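Local atomic coordinates of UTP-glucose-1-phosphate uridylyltransferase 2 (Trypanosoma brucei, PDB entry 3GUE), a protein that probably catalyses the transfer of a uridylyl group from UTP to glucose 1-phosphate, yielding UDP-glucose and diphosphate. Residues E49-S57 and K255-D263; K238-R248 and I356-V367. All coordinates share one frame; numbering follows the deposited sequence.

How the contacts relate
The two contacts illustrate how consecutive strands of one chain can serve different sheets. In contact 2, strand 242-248 pairs with strand 362-366 at the border of the central mixed sheet. The next strand, 257-262, belongs to a small antiparallel sheet, where it meets residues 49-57 in contact 1, while still bonding by backbone to strand 300-309. The contacts lie about 15 Å apart, centre to centre, and Leu259 joins them: its CD1 is 3.5 Å from Ala364 CB, and its CD2 is 3.7 Å from Met244 SD. Contact 1 bonds the sugar of UDP-glucose through Gly257 N; contact 2 lies behind it, with Met244 against Asn302, a residue that binds UDP-glucose.

Contact 1. Residues E49-S57 and K255-D263. Unlike the reference sequence in segment 49-57: Ser53 (reference Phe). With UPG (uridine-5'-diphosphate-glucose), chain C.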
loop_
_atom_site.group_PDB
_atom_site.type_symbol
_atom_site.label_atom_id
_atom_site.label_comp_id
_atom_site.label_asym_id
_atom_site.label_seq_id
_atom_site.Cartn_x
_atom_site.Cartn_y
_atom_site.Cartn_z
ATOM N N GLU A 49 17.079 4.725 14.248
ATOM C CA GLU A 49 16.843 6.171 14.399
ATOM C C GLU A 49 18.126 6.963 14.299
ATOM O O GLU A 49 18.141 8.065 13.753
ATOM C CB GLU A 49 16.124 6.488 15.722
ATOM C CG GLU A 49 15.608 7.944 15.852
ATOM C CD GLU A 49 14.465 8.242 14.897
ATOM O OE1 GLU A 49 13.824 7.279 14.428
ATOM O OE2 GLU A 49 14.209 9.435 14.618
ATOM N N LYS A 50 19.205 6.386 14.810
ATOM C CA LYS A 50 20.477 7.085 14.890
ATOM C C LYS A 50 21.230 7.183 13.544
ATOM O O LYS A 50 22.271 7.885 13.443
ATOM C CB LYS A 50 21.324 6.488 16.008
ATOM C CG LYS A 50 20.853 6.943 17.391
ATOM C CD LYS A 50 21.875 6.658 18.484
ATOM C CE LYS A 50 21.291 6.907 19.871
ATOM N NZ LYS A 50 22.234 6.485 20.994
ATOM N N SER A 51 20.652 6.544 12.517
ATOM C CA SER A 51 21.219 6.500 11.158
ATOM C C SER A 51 20.608 7.554 10.241
ATOM O O SER A 51 21.055 7.749 9.097
ATOM C CB SER A 51 21.051 5.094 10.540
ATOM O OG SER A 51 19.701 4.844 10.160
ATOM N N ILE A 52 19.579 8.227 10.744
ATOM C CA ILE A 52 18.830 9.165 9.937
ATOM C C ILE A 52 18.518 10.449 10.687
ATOM O O ILE A 52 18.615 10.523 11.924
ATOM C CB ILE A 52 17.509 8.545 9.423
ATOM C CG1 ILE A 52 16.730 7.920 10.589
ATOM C CG2 ILE A 52 17.808 7.544 8.299
ATOM C CD1 ILE A 52 15.266 7.766 10.342
ATOM N N SER A 53 18.141 11.446 9.903
ATOM C CA SER A 53 17.768 12.766 10.380
ATOM C C SER A 53 16.369 13.036 9.847
ATOM O O SER A 53 16.024 12.544 8.772
ATOM C CB SER A 53 18.729 13.795 9.816
ATOM O OG SER A 53 19.989 13.632 10.427
ATOM N N PRO A 54 15.549 13.799 10.594
ATOM C CA PRO A 54 14.211 14.131 10.093
ATOM C C PRO A 54 14.191 15.112 8.900
ATOM O O PRO A 54 15.036 15.991 8.796
ATOM C CB PRO A 54 13.516 14.741 11.315
ATOM C CG PRO A 54 14.629 15.261 12.158
ATOM C CD PRO A 54 15.793 14.357 11.939
ATOM N N VAL A 55 13.229 14.921 8.011
ATOM C CA VAL A 55 12.914 15.890 6.962
ATOM C C VAL A 55 12.009 16.994 7.534
ATOM O O VAL A 55 10.822 16.764 7.815
ATOM C CB VAL A 55 12.218 15.219 5.749
ATOM C CG1 VAL A 55 11.866 16.266 4.686
ATOM C CG2 VAL A 55 13.073 14.137 5.160
ATOM N N GLU A 56 12.572 18.191 7.646
ATOM C CA GLU A 56 11.948 19.317 8.339
ATOM C C GLU A 56 11.050 20.164 7.449
ATOM O O GLU A 56 10.134 20.857 7.929
ATOM C CB GLU A 56 13.041 20.187 8.981
ATOM C CG GLU A 56 13.861 21.066 8.018
ATOM C CD GLU A 56 15.151 20.423 7.472
ATOM O OE1 GLU A 56 15.193 19.187 7.185
ATOM O OE2 GLU A 56 16.131 21.195 7.308
ATOM N N SER A 57 11.309 20.118 6.147
ATOM C CA SER A 57 10.541 20.911 5.217
ATOM C C SER A 57 10.486 20.222 3.863
ATOM O O SER A 57 11.382 19.415 3.551
ATOM C CB SER A 57 11.100 22.337 5.120
ATOM O OG SER A 57 12.333 22.372 4.439
ATOM N N LYS A 255 1.109 2.720 10.106
ATOM C CA LYS A 255 1.694 1.659 9.287
ATOM C C LYS A 255 1.934 2.146 7.845
ATOM O O LYS A 255 1.030 2.637 7.173
ATOM C CB LYS A 255 0.773 0.403 9.301
ATOM C CG LYS A 255 0.675 -0.270 10.709
ATOM C CD LYS A 255 -0.308 -1.470 10.694
ATOM C CE LYS A 255 0.260 -2.724 9.995
ATOM N NZ LYS A 255 -0.834 -3.761 9.723
ATOM N N GLY A 256 3.178 2.012 7.403
ATOM C CA GLY A 256 3.609 2.414 6.077
ATOM C C GLY A 256 5.014 2.959 6.230
ATOM O O GLY A 256 5.796 2.443 7.020
ATOM N N GLY A 257 5.348 4.001 5.473
ATOM C CA GLY A 257 6.671 4.605 5.558
ATOM C C GLY A 257 6.718 6.121 5.654
ATOM O O GLY A 257 5.898 6.804 5.066
ATOM N N HIS A 258 7.673 6.623 6.420
ATOM C CA HIS A 258 7.986 8.058 6.446
ATOM C C HIS A 258 9.330 8.317 5.788
ATOM O O HIS A 258 10.201 7.431 5.727
ATOM C CB HIS A 258 7.981 8.628 7.875
ATOM C CG HIS A 258 9.092 8.117 8.737
ATOM N ND1 HIS A 258 10.351 8.675 8.736
ATOM C CD2 HIS A 258 9.138 7.088 9.616
ATOM C CE1 HIS A 258 11.122 8.027 9.592
ATOM N NE2 HIS A 258 10.414 7.059 10.138
ATOM N N LEU A 259 9.477 9.548 5.304
ATOM C CA LEU A 259 10.714 10.015 4.725
ATOM C C LEU A 259 11.663 10.456 5.809
ATOM O O LEU A 259 11.250 10.880 6.900
ATOM C CB LEU A 259 10.466 11.165 3.721
ATOM C CG LEU A 259 9.834 10.739 2.394
ATOM C CD1 LEU A 259 9.882 11.911 1.392
ATOM C CD2 LEU A 259 10.507 9.524 1.782
ATOM N N ALA A 260 12.947 10.335 5.500
ATOM C CA ALA A 260 14.000 10.835 6.370
ATOM C C ALA A 260 15.160 11.154 5.460
ATOM O O ALA A 260 15.041 11.056 4.251
ATOM C CB ALA A 260 14.382 9.798 7.406
ATOM N N TYR A 261 16.269 11.550 6.056
ATOM C CA TYR A 261 17.461 11.962 5.348
ATOM C C TYR A 261 18.632 11.134 5.859
ATOM O O TYR A 261 18.674 10.765 7.041
ATOM C CB TYR A 261 17.749 13.441 5.645
ATOM C CG TYR A 261 17.034 14.430 4.738
ATOM C CD1 TYR A 261 16.917 14.191 3.374
ATOM C CD2 TYR A 261 16.518 15.633 5.252
ATOM C CE1 TYR A 261 16.280 15.093 2.535
ATOM C CE2 TYR A 261 15.861 16.542 4.418
ATOM C CZ TYR A 261 15.762 16.270 3.071
ATOM O OH TYR A 261 15.142 17.160 2.243
ATOM N N LYS A 262 19.592 10.870 4.980
ATOM C CA LYS A 262 20.859 10.222 5.381
ATOM C C LYS A 262 22.043 10.933 4.726
ATOM O O LYS A 262 21.943 11.394 3.581
ATOM C CB LYS A 262 20.822 8.757 4.932
ATOM C CG LYS A 262 21.809 7.821 5.588
ATOM C CD LYS A 262 21.683 6.448 4.934
ATOM C CE LYS A 262 21.890 6.529 3.421
ATOM N NZ LYS A 262 20.989 5.587 2.683
ATOM N N ASP A 263 23.166 11.000 5.430
ATOM C CA ASP A 263 24.381 11.596 4.851
ATOM C C ASP A 263 25.264 10.558 4.121
ATOM O O ASP A 263 25.437 10.606 2.890
ATOM C CB ASP A 263 25.186 12.357 5.927
ATOM C CG ASP A 263 24.941 13.879 5.905
ATOM O OD1 ASP A 263 25.154 14.521 6.953
ATOM O OD2 ASP A 263 24.564 14.442 4.855
HETATM N N1 UPG C . 1.350 -5.029 -3.036
HETATM C C2 UPG C . 1.735 -5.612 -4.260
HETATM N N3 UPG C . 2.761 -6.539 -4.225
HETATM C C4 UPG C . 3.409 -6.904 -3.069
HETATM C C5 UPG C . 3.047 -6.315 -1.851
HETATM C C6 UPG C . 2.022 -5.374 -1.821
HETATM O O2 UPG C . 1.201 -5.375 -5.354
HETATM O O4 UPG C . 4.303 -7.756 -3.157
HETATM C C1C UPG C . 0.246 -4.015 -3.017
HETATM C C2C UPG C . -0.888 -4.125 -1.993
HETATM O O2C UPG C . -1.885 -5.058 -2.434
HETATM C C3C UPG C . -1.422 -2.695 -2.040
HETATM C C4C UPG C . -0.148 -1.875 -2.170
HETATM O O4C UPG C . 0.874 -2.758 -2.707
HETATM O O3C UPG C . -2.185 -2.524 -3.233
HETATM C C5C UPG C . 0.355 -1.363 -0.781
HETATM O O5C UPG C . 0.802 -2.382 0.072
HETATM P PA UPG C . 0.463 -2.354 1.650
HETATM O O1A UPG C . -0.996 -2.059 1.722
HETATM O O2A UPG C . 0.998 -3.531 2.344
HETATM O O3A UPG C . 1.259 -0.998 2.136
HETATM P PB UPG C . 2.792 -0.890 2.670
HETATM O O1B UPG C . 3.669 -1.532 1.677
HETATM O O2B UPG C . 2.890 -1.283 4.111
HETATM O O3B UPG C . 2.929 0.709 2.679
HETATM C "C1'" UPG C . 2.876 1.434 1.396
HETATM C "C2'" UPG C . 4.180 2.196 1.209
HETATM C "C3'" UPG C . 4.348 3.122 2.407
HETATM C "C4'" UPG C . 3.165 4.103 2.448
HETATM C "C5'" UPG C . 1.826 3.326 2.516
HETATM C "C6'" UPG C . 0.665 4.247 2.242
HETATM O "O2'" UPG C . 5.304 1.299 1.136
HETATM O "O3'" UPG C . 5.604 3.773 2.317
HETATM O "O4'" UPG C . 3.276 4.973 3.564
HETATM O "O5'" UPG C . 1.725 2.296 1.495
HETATM O "O6'" UPG C . -0.544 3.620 2.675
HETATM O O HOH W 1 11.749 12.357 8.861
#
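Ser53 and Tyr261 face each other as an antiparallel hydrogen-bonded pair, joined by two backbone bonds: Ser53 N to Tyr261 O (3.0 Å) and Tyr261 N to Ser53 O (2.9 Å). Ser53 differs here from the reference sequence, which has phenylalanine, yet its part in the pairing is played by the main chain. Two residues beyond Ser53, a water accepts from Val55 N and donates to Leu259 O. Leu259 O also accepts from His258 ND1 at 3.0 Å; the hydrogen bond is nearly straight (174°), with the oxygen in the imidazole plane, although the donor stands above the carbonyl plane and not on a lone pair. The other ring nitrogen, NE2, is hydrogen-bonded to Arg279 NH2, so the histidine is held at both nitrogens. At the far end of strand 257-262, Gly257 N donates to O4' of the UDP-glucose sugar (3.0 Å, 175°), and Gly256 CA lies 3.6 Å from the same O4', so the backbone runs close to the sugar.

Packing spreads to either side of the paired residues. Val55 CG2 stands over the centre of the Tyr261 ring, 3.8 Å from its centroid, in a CH-pi contact. With CG1 anti to the backbone N (chi1 178°), CG2 is the branch beside that nitrogen, and it also touches Ala260 CA. Glu56 OE1 reaches the ring edge in its plane, 3.9 Å from Tyr261 CE2, the carboxylate standing almost perpendicular to the ring. Ile52 lays CD1 against Ala260 CB at 3.7 Å.

One strand therefore combines a glycine-lined sugar site with an outer half secured to residues 49-57 by main-chain bonds, a bridging water and apolar packing.

Contact 2. Residues K238-R248 and I356-V367; sequences KQLGFLMEVCR and ISLFDRSEAVVV
From Phe242 to Val246 the backbone pairs in parallel register with Ser362 to Val366, the strand axes 4.7 Å apart and inclined by 22°, and hydrogen bonds run from Glu363 N to Phe242 O through to Val367 N to Val246 O. Before the strands begin, Arg361 bends back at chi3 (61°), which brings NE and NH2 side-on to a single acceptor, Lys238 O, at 3.0 and 2.8 Å. Lys238 curls to place NZ on the syn side of Glu363 OE2, a 2.9 Å salt bridge; Tyr234 of helix 229-237 bonds to both Lys238 NZ and Glu363 OE1. Leu240 lies across the aliphatic part of Glu363.

Ile356 CA makes a CH-pi contact over one face of the Phe242 ring, toward its rim, 3.8 Å from the centroid, while Phe242 CB rests against Phe359 CD2. Lacking a side chain, Gly241 lays its backbone on a face of the Phe359 ring, Gly241 O 3.6 Å from Phe359 CE1. Val246 CG2 meets Val366 CG2 at 3.8 Å, and Val367 straddles Glu245, whose carboxylate is tied to Asn305 and Arg371.

Strand 362-366 forms the border of the mixed sheet in the Rossmann-like nucleotidyltransferase core of the GT-A clan.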
loop_
_atom_site.group_PDB
_atom_site.type_symbol
_atom_site.label_atom_id
_atom_site.label_comp_id
_atom_site.label_asym_id
_atom_site.label_seq_id
_atom_site.Cartn_x
_atom_site.Cartn_y
_atom_site.Cartn_z
ATOM N N LYS A 238 10.866 20.028 -14.258
ATOM C CA LYS A 238 12.068 19.801 -13.438
ATOM C C LYS A 238 12.882 18.573 -13.890
ATOM O O LYS A 238 13.871 18.198 -13.226
ATOM C CB LYS A 238 11.674 19.651 -11.950
ATOM C CG LYS A 238 10.945 20.881 -11.356
ATOM C CD LYS A 238 11.825 22.151 -11.264
ATOM C CE LYS A 238 12.868 22.065 -10.135
ATOM N NZ LYS A 238 12.324 21.731 -8.780
ATOM N N GLN A 239 12.452 17.943 -14.994
ATOM C CA GLN A 239 13.103 16.747 -15.578
ATOM C C GLN A 239 13.390 15.669 -14.517
ATOM O O GLN A 239 14.515 15.132 -14.430
ATOM C CB GLN A 239 14.409 17.109 -16.313
ATOM C CG GLN A 239 14.321 18.054 -17.545
ATOM C CD GLN A 239 15.611 18.875 -17.731
ATOM O OE1 GLN A 239 16.130 19.473 -16.776
ATOM N NE2 GLN A 239 16.127 18.906 -18.955
ATOM N N LEU A 240 12.369 15.356 -13.716
ATOM C CA LEU A 240 12.477 14.373 -12.631
ATOM C C LEU A 240 12.257 12.969 -13.157
ATOM O O LEU A 240 11.422 12.784 -14.053
ATOM C CB LEU A 240 11.405 14.625 -11.562
ATOM C CG LEU A 240 11.274 15.968 -10.849
ATOM C CD1 LEU A 240 10.279 15.811 -9.721
ATOM C CD2 LEU A 240 12.626 16.413 -10.346
ATOM N N GLY A 241 12.999 11.998 -12.604
ATOM C CA GLY A 241 12.773 10.588 -12.889
ATOM C C GLY A 241 11.715 9.970 -11.988
ATOM O O GLY A 241 11.081 8.966 -12.328
ATOM N N PHE A 242 11.527 10.589 -10.833
ATOM C CA PHE A 242 10.717 10.022 -9.776
ATOM C C PHE A 242 10.182 11.175 -8.922
ATOM O O PHE A 242 10.939 12.066 -8.503
ATOM C CB PHE A 242 11.611 9.067 -8.979
ATOM C CG PHE A 242 10.973 8.444 -7.754
ATOM C CD1 PHE A 242 10.605 7.099 -7.759
ATOM C CD2 PHE A 242 10.836 9.168 -6.595
ATOM C CE1 PHE A 242 10.076 6.498 -6.604
ATOM C CE2 PHE A 242 10.265 8.610 -5.443
ATOM C CZ PHE A 242 9.899 7.262 -5.433
ATOM N N LEU A 243 8.861 11.178 -8.736
ATOM C CA LEU A 243 8.192 12.069 -7.834
ATOM C C LEU A 243 7.322 11.257 -6.872
ATOM O O LEU A 243 6.471 10.491 -7.302
ATOM C CB LEU A 243 7.361 13.093 -8.600
ATOM C CG LEU A 243 6.787 14.296 -7.828
ATOM C CD1 LEU A 243 6.625 15.474 -8.756
ATOM C CD2 LEU A 243 5.449 14.006 -7.092
ATOM N N MET A 244 7.546 11.438 -5.574
ATOM C CA MET A 244 6.706 10.845 -4.517
ATOM C C MET A 244 5.733 11.857 -3.899
ATOM O O MET A 244 6.163 12.909 -3.437
ATOM C CB MET A 244 7.618 10.332 -3.391
ATOM C CG MET A 244 6.846 9.849 -2.164
ATOM S SD MET A 244 7.901 9.398 -0.787
ATOM C CE MET A 244 8.728 7.940 -1.437
ATOM N N GLU A 245 4.433 11.547 -3.861
ATOM C CA GLU A 245 3.491 12.385 -3.129
ATOM C C GLU A 245 3.542 11.969 -1.656
ATOM O O GLU A 245 3.539 10.779 -1.373
ATOM C CB GLU A 245 2.049 12.250 -3.678
ATOM C CG GLU A 245 1.845 12.495 -5.174
ATOM C CD GLU A 245 0.362 12.626 -5.506
ATOM O OE1 GLU A 245 -0.470 12.231 -4.647
ATOM O OE2 GLU A 245 0.027 13.154 -6.595
ATOM N N VAL A 246 3.680 12.938 -0.749
ATOM C CA VAL A 246 3.583 12.712 0.706
ATOM C C VAL A 246 2.474 13.577 1.318
ATOM O O VAL A 246 2.091 14.604 0.749
ATOM C CB VAL A 246 4.914 13.013 1.452
ATOM C CG1 VAL A 246 6.042 12.095 0.989
ATOM C CG2 VAL A 246 5.318 14.503 1.312
ATOM N N CYS A 247 1.979 13.169 2.494
ATOM C CA CYS A 247 1.060 13.990 3.270
ATOM C C CYS A 247 1.697 14.383 4.606
ATOM O O CYS A 247 2.539 13.649 5.163
ATOM C CB CYS A 247 -0.257 13.225 3.518
ATOM S SG CYS A 247 -1.299 12.913 2.034
ATOM N N ARG A 248 1.293 15.539 5.122
ATOM C CA ARG A 248 1.479 15.852 6.528
ATOM C C ARG A 248 0.871 14.680 7.318
ATOM O O ARG A 248 -0.341 14.406 7.256
ATOM C CB ARG A 248 0.836 17.217 6.877
ATOM C CG ARG A 248 0.657 17.522 8.374
ATOM C CD ARG A 248 1.976 17.836 9.054
ATOM N NE ARG A 248 1.822 18.207 10.466
ATOM C CZ ARG A 248 2.831 18.534 11.274
ATOM N NH1 ARG A 248 4.075 18.552 10.810
ATOM N NH2 ARG A 248 2.600 18.848 12.554
ATOM N N ILE A 356 13.399 6.214 -4.482
ATOM C CA ILE A 356 13.555 7.669 -4.384
ATOM C C ILE A 356 15.027 8.108 -4.350
ATOM O O ILE A 356 15.353 9.153 -4.898
ATOM C CB ILE A 356 12.728 8.294 -3.224
ATOM C CG1 ILE A 356 12.753 9.834 -3.309
ATOM C CG2 ILE A 356 13.171 7.741 -1.843
ATOM C CD1 ILE A 356 12.148 10.481 -2.083
ATOM N N SER A 357 15.922 7.308 -3.766
ATOM C CA SER A 357 17.369 7.648 -3.851
ATOM C C SER A 357 18.097 7.108 -5.094
ATOM O O SER A 357 19.225 7.514 -5.392
ATOM C CB SER A 357 18.126 7.205 -2.594
ATOM O OG SER A 357 18.310 5.799 -2.547
ATOM N N LEU A 358 17.460 6.198 -5.816
ATOM C CA LEU A 358 18.125 5.487 -6.924
ATOM C C LEU A 358 18.063 6.233 -8.257
ATOM O O LEU A 358 18.983 6.153 -9.071
ATOM C CB LEU A 358 17.540 4.092 -7.067
ATOM C CG LEU A 358 17.628 3.177 -5.863
ATOM C CD1 LEU A 358 17.013 1.854 -6.224
ATOM C CD2 LEU A 358 19.075 2.992 -5.399
ATOM N N PHE A 359 16.969 6.963 -8.468
ATOM C CA PHE A 359 16.798 7.813 -9.653
ATOM C C PHE A 359 17.722 9.028 -9.569
ATOM O O PHE A 359 17.945 9.573 -8.470
ATOM C CB PHE A 359 15.329 8.246 -9.788
ATOM C CG PHE A 359 14.428 7.199 -10.419
ATOM C CD1 PHE A 359 14.269 7.140 -11.817
ATOM C CD2 PHE A 359 13.733 6.275 -9.626
ATOM C CE1 PHE A 359 13.434 6.187 -12.401
ATOM C CE2 PHE A 359 12.889 5.316 -10.209
ATOM C CZ PHE A 359 12.726 5.276 -11.598
ATOM N N ASP A 360 18.256 9.452 -10.717
ATOM C CA ASP A 360 19.149 10.603 -10.755
ATOM C C ASP A 360 18.483 11.865 -10.221
ATOM O O ASP A 360 19.068 12.578 -9.413
ATOM C CB ASP A 360 19.710 10.867 -12.167
ATOM C CG ASP A 360 20.772 12.001 -12.189
ATOM O OD1 ASP A 360 21.394 12.298 -11.137
ATOM O OD2 ASP A 360 20.997 12.603 -13.260
ATOM N N ARG A 361 17.265 12.143 -10.666
ATOM C CA ARG A 361 16.561 13.343 -10.222
ATOM C C ARG A 361 15.217 12.936 -9.622
ATOM O O ARG A 361 14.304 12.495 -10.342
ATOM C CB ARG A 361 16.372 14.303 -11.388
ATOM C CG ARG A 361 17.656 14.807 -12.016
ATOM C CD ARG A 361 17.345 15.668 -13.222
ATOM N NE ARG A 361 16.546 16.823 -12.800
ATOM C CZ ARG A 361 17.081 17.937 -12.314
ATOM N NH1 ARG A 361 18.411 18.038 -12.226
ATOM N NH2 ARG A 361 16.300 18.938 -11.932
ATOM N N SER A 362 15.106 13.067 -8.302
ATOM C CA SER A 362 13.924 12.632 -7.607
ATOM C C SER A 362 13.467 13.708 -6.623
ATOM O O SER A 362 14.267 14.518 -6.164
ATOM C CB SER A 362 14.147 11.267 -6.937
ATOM O OG SER A 362 14.863 11.398 -5.735
ATOM N N GLU A 363 12.178 13.734 -6.320
ATOM C CA GLU A 363 11.629 14.722 -5.408
ATOM C C GLU A 363 10.438 14.142 -4.660
ATOM O O GLU A 363 9.774 13.209 -5.142
ATOM C CB GLU A 363 11.193 15.971 -6.181
ATOM C CG GLU A 363 12.347 16.922 -6.612
ATOM C CD GLU A 363 11.880 18.321 -7.004
ATOM O OE1 GLU A 363 10.705 18.641 -6.782
ATOM O OE2 GLU A 363 12.697 19.107 -7.527
ATOM N N ALA A 364 10.176 14.697 -3.478
ATOM C CA ALA A 364 8.942 14.447 -2.767
ATOM C C ALA A 364 8.207 15.790 -2.603
ATOM O O ALA A 364 8.835 16.824 -2.328
ATOM C CB ALA A 364 9.239 13.832 -1.426
ATOM N N VAL A 365 6.885 15.774 -2.766
ATOM C CA VAL A 365 6.048 16.985 -2.626
ATOM C C VAL A 365 4.884 16.735 -1.680
ATOM O O VAL A 365 4.249 15.670 -1.748
ATOM C CB VAL A 365 5.467 17.400 -4.011
ATOM C CG1 VAL A 365 4.684 18.761 -3.941
ATOM C CG2 VAL A 365 6.548 17.429 -5.057
ATOM N N VAL A 366 4.559 17.704 -0.820
ATOM C CA VAL A 366 3.398 17.529 0.070
ATOM C C VAL A 366 2.066 17.788 -0.639
ATOM O O VAL A 366 1.865 18.857 -1.217
ATOM C CB VAL A 366 3.476 18.369 1.386
ATOM C CG1 VAL A 366 2.393 17.893 2.352
ATOM C CG2 VAL A 366 4.839 18.245 2.031
ATOM N N VAL A 367 1.168 16.802 -0.609
ATOM C CA VAL A 367 -0.109 16.909 -1.311
ATOM C C VAL A 367 -1.228 16.956 -0.265
ATOM O O VAL A 367 -1.018 16.553 0.900
ATOM C CB VAL A 367 -0.321 15.787 -2.409
ATOM C CG1 VAL A 367 0.826 15.795 -3.435
ATOM C CG2 VAL A 367 -0.535 14.359 -1.791
HETATM O O HOH W 2 -0.777 16.839 3.434
#